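Side-chain contact in phosphodiesterase (Trypanosoma brucei brucei, PDB 5H2Q), which belongs to the cyclic nucleotide phosphodiesterase family, with an all-helical fold that holds a zinc and a magnesium ion: residues E115-V120 with M232-L237. Numbering follows the deposited sequence.
Sequences ELECFV and MTMDVL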
loop_
_atom_site.group_PDB
_atom_site.type_symbol
_atom_site.label_atom_id
_atom_site.label_comp_id
_atom_site.label_asym_id
_atom_site.label_seq_id
_atom_site.Cartn_x
_atom_site.Cartn_y
_atom_site.Cartn_z
ATOM N N GLU A 115 -4.973 -18.597 4.328
ATOM C CA GLU A 115 -5.584 -17.662 5.263
ATOM C C GLU A 115 -4.519 -16.859 6.026
ATOM O O GLU A 115 -4.666 -15.635 6.176
ATOM C CB GLU A 115 -6.405 -18.485 6.239
ATOM C CG GLU A 115 -7.606 -17.765 6.763
ATOM C CD GLU A 115 -8.583 -18.729 7.397
ATOM O OE1 GLU A 115 -8.147 -19.640 8.139
ATOM O OE2 GLU A 115 -9.792 -18.529 7.177
ATOM N N LEU A 116 -3.431 -17.529 6.471
ATOM C CA LEU A 116 -2.318 -16.847 7.131
ATOM C C LEU A 116 -1.723 -15.800 6.210
ATOM O O LEU A 116 -1.490 -14.678 6.654
ATOM C CB LEU A 116 -1.224 -17.824 7.611
ATOM C CG LEU A 116 0.029 -17.176 8.266
ATOM C CD1 LEU A 116 -0.347 -16.223 9.416
ATOM C CD2 LEU A 116 1.032 -18.202 8.680
ATOM N N GLU A 117 -1.481 -16.148 4.931
ATOM C CA GLU A 117 -0.907 -15.179 3.975
ATOM C C GLU A 117 -1.823 -13.953 3.747
ATOM O O GLU A 117 -1.342 -12.840 3.544
ATOM C CB GLU A 117 -0.541 -15.874 2.670
ATOM C CG GLU A 117 0.658 -16.793 2.806
ATOM C CD GLU A 117 0.753 -17.828 1.712
ATOM O OE1 GLU A 117 -0.221 -17.986 0.935
ATOM O OE2 GLU A 117 1.841 -18.429 1.588
ATOM N N CYS A 118 -3.147 -14.168 3.788
ATOM C CA CYS A 118 -4.118 -13.076 3.656
ATOM C C CYS A 118 -3.962 -12.124 4.840
ATOM O O CYS A 118 -3.874 -10.914 4.643
ATOM C CB CYS A 118 -5.527 -13.621 3.562
ATOM S SG CYS A 118 -5.866 -14.473 1.991
ATOM N N PHE A 119 -3.869 -12.679 6.061
ATOM C CA PHE A 119 -3.654 -11.879 7.273
ATOM C C PHE A 119 -2.334 -11.110 7.136
ATOM O O PHE A 119 -2.307 -9.899 7.345
ATOM C CB PHE A 119 -3.580 -12.806 8.499
ATOM C CG PHE A 119 -3.328 -12.055 9.782
ATOM C CD1 PHE A 119 -4.090 -10.938 10.113
ATOM C CD2 PHE A 119 -2.320 -12.457 10.658
ATOM C CE1 PHE A 119 -3.877 -10.253 11.326
ATOM C CE2 PHE A 119 -2.088 -11.752 11.854
ATOM C CZ PHE A 119 -2.869 -10.656 12.170
ATOM N N VAL A 120 -1.245 -11.810 6.767
ATOM C CA VAL A 120 0.055 -11.175 6.586
ATOM C C VAL A 120 -0.030 -10.021 5.586
ATOM O O VAL A 120 0.513 -8.948 5.845
ATOM C CB VAL A 120 1.147 -12.218 6.195
ATOM C CG1 VAL A 120 2.450 -11.533 5.754
ATOM C CG2 VAL A 120 1.395 -13.207 7.349
ATOM N N MET A 232 4.985 -14.795 -4.856
ATOM C CA MET A 232 4.849 -13.935 -6.021
ATOM C C MET A 232 3.443 -13.355 -6.127
ATOM O O MET A 232 3.309 -12.197 -6.485
ATOM C CB MET A 232 5.314 -14.644 -7.311
ATOM C CG MET A 232 6.840 -14.774 -7.416
ATOM S SD MET A 232 7.851 -13.277 -7.294
ATOM C CE MET A 232 6.929 -12.168 -8.329
ATOM N N THR A 233 2.383 -14.132 -5.770
ATOM C CA THR A 233 1.016 -13.638 -5.757
ATOM C C THR A 233 0.915 -12.528 -4.677
ATOM O O THR A 233 0.289 -11.499 -4.926
ATOM C CB THR A 233 0.019 -14.782 -5.493
ATOM O OG1 THR A 233 0.187 -15.783 -6.509
ATOM C CG2 THR A 233 -1.408 -14.311 -5.491
ATOM N N MET A 234 1.509 -12.760 -3.495
ATOM C CA MET A 234 1.505 -11.754 -2.416
ATOM C C MET A 234 2.204 -10.460 -2.888
ATOM O O MET A 234 1.660 -9.377 -2.700
ATOM C CB MET A 234 2.235 -12.291 -1.178
ATOM C CG MET A 234 1.494 -13.447 -0.490
ATOM S SD MET A 234 2.301 -13.975 1.020
ATOM C CE MET A 234 1.872 -12.578 2.113
ATOM N N ASP A 235 3.378 -10.582 -3.545
ATOM C CA ASP A 235 4.113 -9.401 -4.059
ATOM C C ASP A 235 3.255 -8.659 -5.072
ATOM O O ASP A 235 3.088 -7.438 -4.985
ATOM C CB ASP A 235 5.417 -9.851 -4.744
ATOM C CG ASP A 235 6.458 -10.496 -3.868
ATOM O OD1 ASP A 235 6.367 -10.358 -2.616
ATOM O OD2 ASP A 235 7.399 -11.105 -4.426
ATOM N N VAL A 236 2.653 -9.404 -6.021
ATOM C CA VAL A 236 1.772 -8.834 -7.039
ATOM C C VAL A 236 0.532 -8.165 -6.433
ATOM O O VAL A 236 0.121 -7.093 -6.897
ATOM C CB VAL A 236 1.439 -9.919 -8.094
ATOM C CG1 VAL A 236 0.155 -9.611 -8.867
ATOM C CG2 VAL A 236 2.630 -10.081 -9.026
ATOM N N LEU A 237 -0.027 -8.731 -5.349
ATOM C CA LEU A 237 -1.170 -8.088 -4.725
ATOM C C LEU A 237 -0.776 -6.821 -3.950
ATOM O O LEU A 237 -1.527 -5.857 -3.950
ATOM C CB LEU A 237 -1.900 -9.063 -3.790
ATOM C CG LEU A 237 -2.844 -10.009 -4.461
ATOM C CD1 LEU A 237 -3.433 -10.912 -3.429
ATOM C CD2 LEU A 237 -3.976 -9.260 -5.185
#
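Met234 reaches across from helix 227-242 to Glu117 and Val120 near the start of helix 115-127, a small, buried, largely apolar contact in the helical bundle of the phosphodiesterase fold. Its thioether bridges a gap in which the nearest CA pair, Glu117 and Met234, is 7.6 Å apart, and no hydrogen bond crosses it. The methionine chain runs out straight to its sulfur (chi2 -176°) and then bends at the last torsion (chi3 73°), which brings the methyl against the opposite helix. Sulfur and methyl both touch Glu117, but only the methyl reaches Val120. Met234 SD lies 3.7 Å from CG and 3.8 Å from CB of Glu117, touching the aliphatic base of the glutamate instead of its carboxylate. Met234 CE turns to the helix surface, 3.5 Å from the carbonyl oxygen of Glu117 and 3.8 Å from Val120 CG1. The side chains of Glu117 and Val120 cross that of Met234 at about a right angle; with three residues taking part, the segments bury 133 Å² between them.

The carboxylate of Glu117 is occupied elsewhere: OE2 forms a salt bridge with Arg230, one turn before Met234 on the same helix, while OE1 accepts a hydrogen bond from the backbone N of Thr114. The glutamate therefore joins the two helices twice, through its methylenes and through its charge, and pairing with the arginine probably favours its ionised form in this buried setting. Helix 185-200 packs alongside, with Ala191 against Val120 and Ser194 and Cys198 against Met234, and Leu113 also touches the methionine, while helix 90-105 receives Cys118 and Leu237 through Leu104.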